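Local coordinates for protein fructose-bisphosphate aldolase class I (Thermoproteus tenax, PDB 1W8S) that belongs to the class I aldolases of the DeoC/LacD family and holds 1,6-di-O-phosphono-beta-D-fructofuranose in the pocket of a TIM barrel, at residues 17-22 against 228-233; 26-31 against 80-85; 204-209 against 234-239. The protein carries 2 engineered substitutions. All blocks are in the same frame, centred on the assembly; numbering follows the deposited sequence.

Interaction 1: residues 17-22 against 228-233. With FBP (1,6-di-O-phosphono-beta-D-fructofuranose), chain O.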
loop_
_atom_site.group_PDB
_atom_site.type_symbol
_atom_site.label_atom_id
_atom_site.label_comp_id
_atom_site.label_asym_id
_atom_site.label_seq_id
_atom_site.Cartn_x
_atom_site.Cartn_y
_atom_site.Cartn_z
ATOM N N LYS E 17 -17.601 7.032 -37.750
ATOM C CA LYS E 17 -16.185 7.179 -37.449
ATOM C C LYS E 17 -16.107 8.317 -36.432
ATOM O O LYS E 17 -17.067 9.088 -36.300
ATOM C CB LYS E 17 -15.373 7.559 -38.704
ATOM C CG LYS E 17 -15.295 6.510 -39.824
ATOM C CD LYS E 17 -14.809 5.155 -39.330
ATOM C CE LYS E 17 -14.990 4.044 -40.372
ATOM N NZ LYS E 17 -14.224 2.852 -39.894
ATOM N N SER E 18 -14.971 8.454 -35.758
ATOM C CA SER E 18 -14.860 9.387 -34.652
ATOM C C SER E 18 -13.562 10.202 -34.708
ATOM O O SER E 18 -12.511 9.689 -35.081
ATOM C CB SER E 18 -14.961 8.601 -33.332
ATOM O OG SER E 18 -14.814 9.433 -32.171
ATOM N N ILE E 19 -13.662 11.489 -34.390
ATOM C CA ILE E 19 -12.499 12.309 -34.114
ATOM C C ILE E 19 -12.705 12.906 -32.736
ATOM O O ILE E 19 -13.697 13.571 -32.495
ATOM C CB ILE E 19 -12.308 13.452 -35.124
ATOM C CG1 ILE E 19 -12.210 12.921 -36.552
ATOM C CG2 ILE E 19 -11.056 14.239 -34.754
ATOM C CD1 ILE E 19 -12.050 13.990 -37.596
ATOM N N ILE E 20 -11.740 12.668 -31.861
ATOM C CA ILE E 20 -11.769 13.177 -30.497
ATOM C C ILE E 20 -10.607 14.120 -30.358
ATOM O O ILE E 20 -9.511 13.770 -30.733
ATOM C CB ILE E 20 -11.599 12.022 -29.495
ATOM C CG1 ILE E 20 -12.725 11.003 -29.629
ATOM C CG2 ILE E 20 -11.572 12.563 -28.091
ATOM C CD1 ILE E 20 -14.039 11.580 -29.426
ATOM N N LEU E 21 -10.861 15.317 -29.856
ATOM C CA LEU E 21 -9.805 16.298 -29.648
ATOM C C LEU E 21 -9.211 16.131 -28.240
ATOM O O LEU E 21 -9.854 16.412 -27.228
ATOM C CB LEU E 21 -10.321 17.716 -29.853
ATOM C CG LEU E 21 -9.253 18.803 -29.971
ATOM C CD1 LEU E 21 -8.309 18.528 -31.140
ATOM C CD2 LEU E 21 -9.895 20.163 -30.121
ATOM N N ALA E 22 -7.972 15.659 -28.201
ATOM C CA ALA E 22 -7.306 15.284 -26.967
ATOM C C ALA E 22 -6.630 16.513 -26.382
ATOM O O ALA E 22 -5.928 17.218 -27.077
ATOM C CB ALA E 22 -6.276 14.215 -27.259
ATOM N N ILE E 228 -9.690 8.680 -34.755
ATOM C CA ILE E 228 -8.484 9.221 -34.179
ATOM C C ILE E 228 -8.786 10.015 -32.913
ATOM O O ILE E 228 -9.867 10.574 -32.781
ATOM C CB ILE E 228 -7.733 10.080 -35.219
ATOM C CG1 ILE E 228 -8.475 11.388 -35.524
ATOM C CG2 ILE E 228 -7.564 9.296 -36.527
ATOM C CD1 ILE E 228 -7.774 12.271 -36.542
ATOM N N ALA E 229 -7.820 10.015 -31.995
ATOM C CA ALA E 229 -7.835 10.874 -30.835
ATOM C C ALA E 229 -6.587 11.723 -31.008
ATOM O O ALA E 229 -5.486 11.218 -30.883
ATOM C CB ALA E 229 -7.794 10.059 -29.545
ATOM N N VAL E 230 -6.776 12.986 -31.388
ATOM C CA VAL E 230 -5.695 13.825 -31.892
ATOM C C VAL E 230 -5.630 15.115 -31.067
ATOM O O VAL E 230 -6.650 15.726 -30.772
ATOM C CB VAL E 230 -5.924 14.160 -33.411
ATOM C CG1 VAL E 230 -7.267 14.852 -33.654
ATOM C CG2 VAL E 230 -4.781 14.978 -34.014
ATOM N N GLY E 231 -4.414 15.518 -30.707
ATOM C CA GLY E 231 -4.172 16.745 -29.994
ATOM C C GLY E 231 -3.205 17.609 -30.773
ATOM O O GLY E 231 -3.627 18.513 -31.487
ATOM N N ARG E 232 -1.914 17.305 -30.682
ATOM C CA ARG E 232 -0.880 18.183 -31.238
ATOM C C ARG E 232 -1.027 18.431 -32.726
ATOM O O ARG E 232 -0.853 19.556 -33.191
ATOM C CB ARG E 232 0.514 17.623 -30.942
ATOM C CG ARG E 232 0.854 17.634 -29.437
ATOM C CD ARG E 232 2.093 16.827 -29.105
ATOM N NE ARG E 232 1.691 15.436 -28.946
ATOM C CZ ARG E 232 2.494 14.469 -28.613
ATOM N NH1 ARG E 232 3.769 14.711 -28.375
ATOM N NH2 ARG E 232 2.014 13.242 -28.511
ATOM N N ASN E 233 -1.351 17.390 -33.494
ATOM C CA ASN E 233 -1.457 17.554 -34.955
ATOM C C ASN E 233 -2.644 18.418 -35.394
ATOM O O ASN E 233 -2.740 18.777 -36.563
ATOM C CB ASN E 233 -1.490 16.204 -35.663
ATOM C CG ASN E 233 -0.120 15.681 -35.943
ATOM O OD1 ASN E 233 0.595 16.225 -36.802
ATOM N ND2 ASN E 233 0.305 14.686 -35.176
HETATM P P1 FBP O . -1.653 13.602 -29.454
HETATM O O1P FBP O . -1.122 14.965 -29.234
HETATM O O2P FBP O . -2.447 13.404 -30.780
HETATM O O3P FBP O . -0.576 12.512 -29.421
HETATM O O1 FBP O . -2.681 13.329 -28.266
HETATM C C1 FBP O . -3.283 12.063 -28.101
HETATM C C2 FBP O . -2.728 11.407 -26.828
HETATM O O2 FBP O . -3.274 10.077 -26.681
HETATM C C3 FBP O . -2.997 12.206 -25.545
HETATM O O3 FBP O . -4.309 12.073 -25.021
HETATM C C4 FBP O . -1.918 11.636 -24.625
HETATM O O4 FBP O . -1.548 12.470 -23.540
HETATM C C5 FBP O . -0.748 11.493 -25.589
HETATM O O5 FBP O . -1.309 11.257 -26.892
HETATM C C6 FBP O . 0.165 10.353 -25.157
HETATM O O6 FBP O . 1.182 10.186 -26.129
HETATM P P2 FBP O . 2.747 10.248 -25.721
HETATM O O4P FBP O . 3.462 10.919 -26.870
HETATM O O5P FBP O . 2.900 10.961 -24.376
HETATM O O6P FBP O . 3.349 8.832 -25.684
#
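Ile20 grips the 228-230 strand through both of its backbone polar atoms: its N donates to Ile228 O at 3.0 Å, and its O accepts from Val230 N at 2.9 Å. Ile228 N to Ser18 O and Ala22 N to Val230 O extend the parallel ladder at its two ends. On one face Ile19 CG2 (anti to its backbone N) lies alongside Ile228, 3.9 Å from CG1, and reaches Val230 CG1 at 4.0 Å. Ile20 and Ala229 share the other face.

Past the ladder, at the start of helix 232-235, Gly231 N donates to O2P and Arg232 N to O1P (2.9 Å) of the P1 phosphate of FBP. A bend at chi3 (-85°) turns the Arg232 guanidinium edge-on to that phosphate: NE donates to O1P, and Arg232 NH2 to O3P and, across to the second phosphate, to O4P at 3.2 Å.

This pairing of the first and last strands closes the eight-stranded parallel barrel. Strand 57-60 bonds to the far side of 18-22 and strand 199-202 to that of 227-230, while helices 43-53, 210-222 and 240-253 pack on Leu21, Val230 and Ile19.

Interaction 2: residues 26-31 against 80-85. With FBP (1,6-di-O-phosphono-beta-D-fructofuranose), chain O.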
loop_
_atom_site.group_PDB
_atom_site.type_symbol
_atom_site.label_atom_id
_atom_site.label_comp_id
_atom_site.label_asym_id
_atom_site.label_seq_id
_atom_site.Cartn_x
_atom_site.Cartn_y
_atom_site.Cartn_z
ATOM N N GLY E 26 -1.566 19.239 -20.910
ATOM C CA GLY E 26 -1.078 20.138 -19.879
ATOM C C GLY E 26 -0.426 19.431 -18.692
ATOM O O GLY E 26 0.480 19.960 -18.082
ATOM N N ILE E 27 -0.919 18.248 -18.347
ATOM C CA ILE E 27 -0.305 17.445 -17.299
ATOM C C ILE E 27 0.702 16.447 -17.877
ATOM O O ILE E 27 1.820 16.403 -17.426
ATOM C CB ILE E 27 -1.362 16.781 -16.349
ATOM C CG1 ILE E 27 -0.627 16.171 -15.120
ATOM C CG2 ILE E 27 -2.112 15.722 -17.037
ATOM C CD1 ILE E 27 -1.508 15.660 -14.001
ATOM N N GLU E 28 0.343 15.738 -18.943
ATOM C CA GLU E 28 1.229 14.680 -19.503
ATOM C C GLU E 28 2.544 15.230 -20.014
ATOM O O GLU E 28 3.620 14.622 -19.812
ATOM C CB GLU E 28 0.500 13.907 -20.622
ATOM C CG GLU E 28 -0.686 13.074 -20.128
ATOM C CD GLU E 28 -0.300 11.889 -19.264
ATOM O OE1 GLU E 28 0.822 11.354 -19.405
ATOM O OE2 GLU E 28 -1.135 11.495 -18.416
ATOM N N HIS E 29 2.493 16.379 -20.699
ATOM C CA HIS E 29 3.696 16.986 -21.292
ATOM C C HIS E 29 4.027 18.373 -20.761
ATOM O O HIS E 29 5.143 18.854 -20.893
ATOM C CB HIS E 29 3.522 17.142 -22.806
ATOM C CG HIS E 29 3.240 15.858 -23.501
ATOM N ND1 HIS E 29 2.539 15.795 -24.685
ATOM C CD2 HIS E 29 3.568 14.585 -23.185
ATOM C CE1 HIS E 29 2.436 14.534 -25.066
ATOM N NE2 HIS E 29 3.044 13.778 -24.171
ATOM N N GLY E 30 3.039 19.052 -20.218
ATOM C CA GLY E 30 3.267 20.387 -19.731
ATOM C C GLY E 30 3.068 21.372 -20.856
ATOM O O GLY E 30 2.871 20.974 -22.018
ATOM N N PRO E 31 3.088 22.655 -20.518
ATOM C CA PRO E 31 2.690 23.688 -21.462
ATOM C C PRO E 31 3.707 24.059 -22.540
ATOM O O PRO E 31 3.365 24.914 -23.334
ATOM C CB PRO E 31 2.336 24.877 -20.564
ATOM C CG PRO E 31 3.117 24.684 -19.314
ATOM C CD PRO E 31 3.328 23.204 -19.177
ATOM N N ASN E 80 -6.697 9.566 -14.930
ATOM C CA ASN E 80 -5.371 9.496 -14.349
ATOM C C ASN E 80 -4.479 10.524 -15.010
ATOM O O ASN E 80 -4.946 11.321 -15.800
ATOM C CB ASN E 80 -4.756 8.077 -14.288
ATOM C CG ASN E 80 -4.705 7.332 -15.623
ATOM O OD1 ASN E 80 -5.292 7.747 -16.621
ATOM N ND2 ASN E 80 -4.045 6.171 -15.606
ATOM N N GLY E 81 -3.211 10.542 -14.668
ATOM C CA GLY E 81 -2.290 11.469 -15.303
ATOM C C GLY E 81 -0.971 11.475 -14.593
ATOM O O GLY E 81 -0.894 11.264 -13.369
ATOM N N LYS E 82 0.091 11.600 -15.386
ATOM C CA LYS E 82 1.462 11.688 -14.902
ATOM C C LYS E 82 2.186 12.758 -15.713
ATOM O O LYS E 82 1.670 13.220 -16.715
ATOM C CB LYS E 82 2.196 10.350 -15.033
ATOM C CG LYS E 82 2.444 9.867 -16.483
ATOM C CD LYS E 82 3.532 8.804 -16.585
ATOM C CE LYS E 82 4.925 9.365 -16.665
ATOM N NZ LYS E 82 5.253 10.064 -17.982
ATOM N N THR E 83 3.403 13.097 -15.298
ATOM C CA THR E 83 4.217 14.104 -15.967
ATOM C C THR E 83 5.406 13.471 -16.624
ATOM O O THR E 83 5.817 12.358 -16.269
ATOM C CB THR E 83 4.734 15.165 -14.958
ATOM O OG1 THR E 83 5.726 14.582 -14.117
ATOM C CG2 THR E 83 3.643 15.606 -14.023
ATOM N N THR E 84 5.986 14.187 -17.576
ATOM C CA THR E 84 7.262 13.764 -18.161
ATOM C C THR E 84 8.432 14.066 -17.270
ATOM O O THR E 84 9.538 13.630 -17.562
ATOM C CB THR E 84 7.528 14.434 -19.520
ATOM O OG1 THR E 84 7.368 15.839 -19.355
ATOM C CG2 THR E 84 6.534 14.040 -20.521
ATOM N N LEU E 85 8.241 14.881 -16.214
ATOM C CA LEU E 85 9.313 15.132 -15.257
ATOM C C LEU E 85 9.681 13.879 -14.467
ATOM O O LEU E 85 10.804 13.758 -13.982
ATOM C CB LEU E 85 8.900 16.254 -14.287
ATOM C CG LEU E 85 8.632 17.606 -14.946
ATOM C CD1 LEU E 85 8.026 18.602 -13.948
ATOM C CD2 LEU E 85 9.886 18.183 -15.526
HETATM P P1 FBP O . -1.653 13.602 -29.454
HETATM O O1P FBP O . -1.122 14.965 -29.234
HETATM O O2P FBP O . -2.447 13.404 -30.780
HETATM O O3P FBP O . -0.576 12.512 -29.421
HETATM O O1 FBP O . -2.681 13.329 -28.266
HETATM C C1 FBP O . -3.283 12.063 -28.101
HETATM C C2 FBP O . -2.728 11.407 -26.828
HETATM O O2 FBP O . -3.274 10.077 -26.681
HETATM C C3 FBP O . -2.997 12.206 -25.545
HETATM O O3 FBP O . -4.309 12.073 -25.021
HETATM C C4 FBP O . -1.918 11.636 -24.625
HETATM O O4 FBP O . -1.548 12.470 -23.540
HETATM C C5 FBP O . -0.748 11.493 -25.589
HETATM O O5 FBP O . -1.309 11.257 -26.892
HETATM C C6 FBP O . 0.165 10.353 -25.157
HETATM O O6 FBP O . 1.182 10.186 -26.129
HETATM P P2 FBP O . 2.747 10.248 -25.721
HETATM O O4P FBP O . 3.462 10.919 -26.870
HETATM O O5P FBP O . 2.900 10.961 -24.376
HETATM O O6P FBP O . 3.349 8.832 -25.684
HETATM O O HOH W 1 3.600 11.946 -19.143
HETATM O O HOH W 2 7.245 17.452 -21.732
#
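Glu28 and His29, two members of the FBP pocket, rest with their backbone against Lys82, Thr83 and Thr84 at the mouth of the barrel. The Glu28 chain, bent at chi2 (-68°), swings its carboxylate back over the 80-85 loop and crosses the Lys82 side chain at about a right angle. Lys82 N donates to Glu28 OE2 over 3.3 Å, arriving from above the carboxylate plane, and Glu28 CA gives a CA-H...O contact to Lys82 O at 3.2 Å. The chain of Lys82 curls round through chi3 and chi4, letting NZ donate to Thr83 O and to a water. The same water lies 2.8 Å from Glu28 O and 2.9 Å from Glu28 OE1, so it bridges Lys82 NZ and the Glu28 carboxylate while Glu28 OE1 and Lys82 NZ stay 4.8 Å apart.

In the TIM barrel both segments lie beyond the C-terminal ends of strands. Residues 26-31 hold the last turn of the short helix 25-28, which follows strand 18-22, and the loop behind it; residues 80-85 carry the end of strand 75-81 into a loop. His29 turns the edge of its ring to the ligand, NE2 donating to FBP O5P at 2.8 Å and nearly straight (169°). Asp33 OD2 hydrogen-bonds to ND1, and bonds at both nitrogens fix the turn of the ring. Thr84 CG2 touches the edge of this ring and sits 3.1 Å from Glu28 O; a second water joins Thr84 OG1 to His29 O. Tyr163 of the second subunit bonds through its hydroxyl to both Ile27 O and Thr84 N, joining the end of helix 25-28 to the 80-85 loop from another chain, and Glu120 of that subunit bonds Thr83 OG1.

Interaction 3: residues 204-209 against 234-239. With FBP (1,6-di-O-phosphono-beta-D-fructofuranose), chain O.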
loop_
_atom_site.group_PDB
_atom_site.type_symbol
_atom_site.label_atom_id
_atom_site.label_comp_id
_atom_site.label_asym_id
_atom_site.label_seq_id
_atom_site.Cartn_x
_atom_site.Cartn_y
_atom_site.Cartn_z
ATOM N N GLY E 204 -0.098 11.471 -31.919
ATOM C CA GLY E 204 1.350 11.555 -31.802
ATOM C C GLY E 204 1.911 12.965 -32.015
ATOM O O GLY E 204 1.141 13.917 -32.267
ATOM N N PRO E 205 3.244 13.105 -31.944
ATOM C CA PRO E 205 3.912 14.381 -32.215
ATOM C C PRO E 205 3.516 14.961 -33.551
ATOM O O PRO E 205 3.245 14.195 -34.483
ATOM C CB PRO E 205 5.413 14.013 -32.245
ATOM C CG PRO E 205 5.512 12.855 -31.372
ATOM C CD PRO E 205 4.220 12.053 -31.617
ATOM N N LYS E 206 3.499 16.291 -33.627
ATOM C CA LYS E 206 3.191 17.022 -34.838
ATOM C C LYS E 206 4.106 16.508 -35.947
ATOM O O LYS E 206 5.317 16.457 -35.772
ATOM C CB LYS E 206 3.416 18.530 -34.618
ATOM C CG LYS E 206 2.838 19.454 -35.708
ATOM C CD LYS E 206 3.713 20.712 -35.931
ATOM C CE LYS E 206 3.408 21.831 -34.958
ATOM N NZ LYS E 206 3.843 23.183 -35.483
ATOM N N THR E 207 3.518 16.121 -37.077
ATOM C CA THR E 207 4.290 15.582 -38.189
ATOM C C THR E 207 4.943 16.747 -38.903
ATOM O O THR E 207 4.566 17.897 -38.710
ATOM C CB THR E 207 3.394 14.806 -39.175
ATOM O OG1 THR E 207 2.295 15.630 -39.585
ATOM C CG2 THR E 207 2.734 13.633 -38.510
ATOM N N LYS E 208 5.909 16.428 -39.755
ATOM C CA LYS E 208 6.650 17.438 -40.502
ATOM C C LYS E 208 5.756 18.210 -41.471
ATOM O O LYS E 208 5.878 19.428 -41.609
ATOM C CB LYS E 208 7.790 16.762 -41.259
ATOM C CG LYS E 208 8.802 16.089 -40.342
ATOM C CD LYS E 208 9.231 14.681 -40.830
ATOM C CE LYS E 208 10.737 14.631 -41.102
ATOM N NZ LYS E 208 11.544 14.781 -39.849
ATOM N N THR E 209 4.866 17.500 -42.155
ATOM C CA THR E 209 3.878 18.145 -43.014
ATOM C C THR E 209 2.487 17.665 -42.649
ATOM O O THR E 209 2.308 16.578 -42.106
ATOM C CB THR E 209 4.118 17.813 -44.490
ATOM O OG1 THR E 209 3.930 16.409 -44.693
ATOM C CG2 THR E 209 5.568 18.093 -44.902
ATOM N N VAL E 234 -3.536 18.751 -34.467
ATOM C CA VAL E 234 -4.507 19.810 -34.675
ATOM C C VAL E 234 -4.065 21.110 -33.971
ATOM O O VAL E 234 -3.775 22.086 -34.634
ATOM C CB VAL E 234 -5.942 19.375 -34.270
ATOM C CG1 VAL E 234 -6.927 20.540 -34.345
ATOM C CG2 VAL E 234 -6.417 18.260 -35.205
ATOM N N TRP E 235 -4.008 21.139 -32.641
ATOM C CA TRP E 235 -3.858 22.441 -31.960
ATOM C C TRP E 235 -2.452 23.001 -31.834
ATOM O O TRP E 235 -2.303 24.158 -31.436
ATOM C CB TRP E 235 -4.606 22.504 -30.626
ATOM C CG TRP E 235 -4.357 21.401 -29.705
ATOM C CD1 TRP E 235 -5.224 20.417 -29.350
ATOM C CD2 TRP E 235 -3.163 21.167 -28.965
ATOM N NE1 TRP E 235 -4.636 19.569 -28.437
ATOM C CE2 TRP E 235 -3.371 20.015 -28.180
ATOM C CE3 TRP E 235 -1.921 21.805 -28.892
ATOM C CZ2 TRP E 235 -2.391 19.485 -27.367
ATOM C CZ3 TRP E 235 -0.964 21.284 -28.040
ATOM C CH2 TRP E 235 -1.194 20.141 -27.318
ATOM N N GLN E 236 -1.424 22.234 -32.198
ATOM C CA GLN E 236 -0.084 22.833 -32.349
ATOM C C GLN E 236 0.101 23.531 -33.702
ATOM O O GLN E 236 1.168 24.098 -33.945
ATOM C CB GLN E 236 1.051 21.814 -32.182
ATOM C CG GLN E 236 1.403 21.487 -30.751
ATOM C CD GLN E 236 2.764 20.782 -30.611
ATOM O OE1 GLN E 236 3.059 19.816 -31.321
ATOM N NE2 GLN E 236 3.574 21.261 -29.676
ATOM N N ARG E 237 -0.908 23.466 -34.580
ATOM C CA ARG E 237 -0.875 24.173 -35.866
ATOM C C ARG E 237 -1.545 25.536 -35.782
ATOM O O ARG E 237 -2.605 25.671 -35.201
ATOM C CB ARG E 237 -1.552 23.344 -36.948
ATOM C CG ARG E 237 -0.951 21.983 -37.077
ATOM C CD ARG E 237 -1.552 21.141 -38.174
ATOM N NE ARG E 237 -0.883 19.836 -38.275
ATOM C CZ ARG E 237 0.341 19.669 -38.741
ATOM N NH1 ARG E 237 1.037 20.706 -39.169
ATOM N NH2 ARG E 237 0.883 18.450 -38.782
ATOM N N ARG E 238 -0.919 26.549 -36.374
ATOM C CA ARG E 238 -1.517 27.882 -36.428
ATOM C C ARG E 238 -2.742 27.894 -37.347
ATOM O O ARG E 238 -3.640 28.720 -37.161
ATOM C CB ARG E 238 -0.495 28.922 -36.881
ATOM C CG ARG E 238 0.476 29.354 -35.771
ATOM C CD ARG E 238 1.783 29.946 -36.323
ATOM N NE ARG E 238 2.390 29.017 -37.286
ATOM C CZ ARG E 238 3.111 29.352 -38.362
ATOM N NH1 ARG E 238 3.378 30.632 -38.653
ATOM N NH2 ARG E 238 3.581 28.380 -39.149
ATOM N N ASP E 239 -2.777 26.966 -38.310
ATOM C CA ASP E 239 -3.974 26.734 -39.139
ATOM C C ASP E 239 -4.832 25.582 -38.573
ATOM O O ASP E 239 -5.340 24.732 -39.321
ATOM C CB ASP E 239 -3.591 26.497 -40.624
ATOM C CG ASP E 239 -2.863 25.151 -40.861
ATOM O OD1 ASP E 239 -2.108 24.699 -39.968
ATOM O OD2 ASP E 239 -2.981 24.484 -41.920
HETATM P P1 FBP O . -1.653 13.602 -29.454
HETATM O O1P FBP O . -1.122 14.965 -29.234
HETATM O O2P FBP O . -2.447 13.404 -30.780
HETATM O O3P FBP O . -0.576 12.512 -29.421
HETATM O O1 FBP O . -2.681 13.329 -28.266
HETATM C C1 FBP O . -3.283 12.063 -28.101
HETATM C C2 FBP O . -2.728 11.407 -26.828
HETATM O O2 FBP O . -3.274 10.077 -26.681
HETATM C C3 FBP O . -2.997 12.206 -25.545
HETATM O O3 FBP O . -4.309 12.073 -25.021
HETATM C C4 FBP O . -1.918 11.636 -24.625
HETATM O O4 FBP O . -1.548 12.470 -23.540
HETATM C C5 FBP O . -0.748 11.493 -25.589
HETATM O O5 FBP O . -1.309 11.257 -26.892
HETATM C C6 FBP O . 0.165 10.353 -25.157
HETATM O O6 FBP O . 1.182 10.186 -26.129
HETATM P P2 FBP O . 2.747 10.248 -25.721
HETATM O O4P FBP O . 3.462 10.919 -26.870
HETATM O O5P FBP O . 2.900 10.961 -24.376
HETATM O O6P FBP O . 3.349 8.832 -25.684
HETATM O O HOH W 3 4.646 17.809 -31.407
#
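Lys206 lies across Gln236 and Arg237, joining two of the loop regions at the C-terminal mouth of the TIM barrel: the loop between strand 199-202 and helix 210-222, and the turn that leaves helix 232-235. Its side chain starts with CG anti to the backbone N (chi1 -167°) and then bends at chi2 and chi3, which lays the aliphatic part over its neighbours. Lys206 CG stands 3.7 Å above one face of the Arg237 guanidinium, shifted toward the rim, and Lys206 CE packs 3.6 Å from Gln236 CB. At the end of the chain NZ makes a weak hydrogen bond to Gln236 O, while Asp36 offers it a long, weak ion pair.

Arg237 runs straight from CG to NE and brings its guanidinium to the 204-209 loop. NE donates to Asn233 O, which anchors the group, and Thr207 OG1 lies in its plane at the edge, 3.3 Å from Arg237 NH2. Thr207 OG1 donates to Thr209 O at 2.7 Å, bracing the loop just before helix 210-222, whose first turn Thr209 caps with its own OG1. The two positive ends stay apart, Lys206 NZ being 5.3 Å from Arg237 NH1.

At the opposite end of the loop, Gly204 N donates to FBP O3P at 2.7 Å. Gln236 is extended beyond CG, and two bonds together set the flip of its amide: NE2 donates to Asp33 O, while a water that accepts from Lys206 N donates to Gln236 OE1 at 2.6 Å.

In the fold
All three contacts touch FBP, at different points around its two phosphates. Interactions 1 and 3 share helix 232-235 and lie about 12 Å apart between centres; Asn233 of interaction 1 reaches Thr207 of interaction 3 (OD1 to N, 2.9 Å), and Ala22 O meets Trp235 NE1 at 3.0 Å, so the end of strand 18-22 is tied to that helix. Gly231, Arg232 and Gly204 gather on the P1 phosphate from the last two strands. Interaction 2, about 18 Å from interaction 1 between centres, meets the P2 phosphate through His29, whose CE1 packs 3.5 Å from CZ of Arg232, the residue that bonds both phosphates. Interactions 2 and 3 do not touch, with nearest atoms about 6 Å apart.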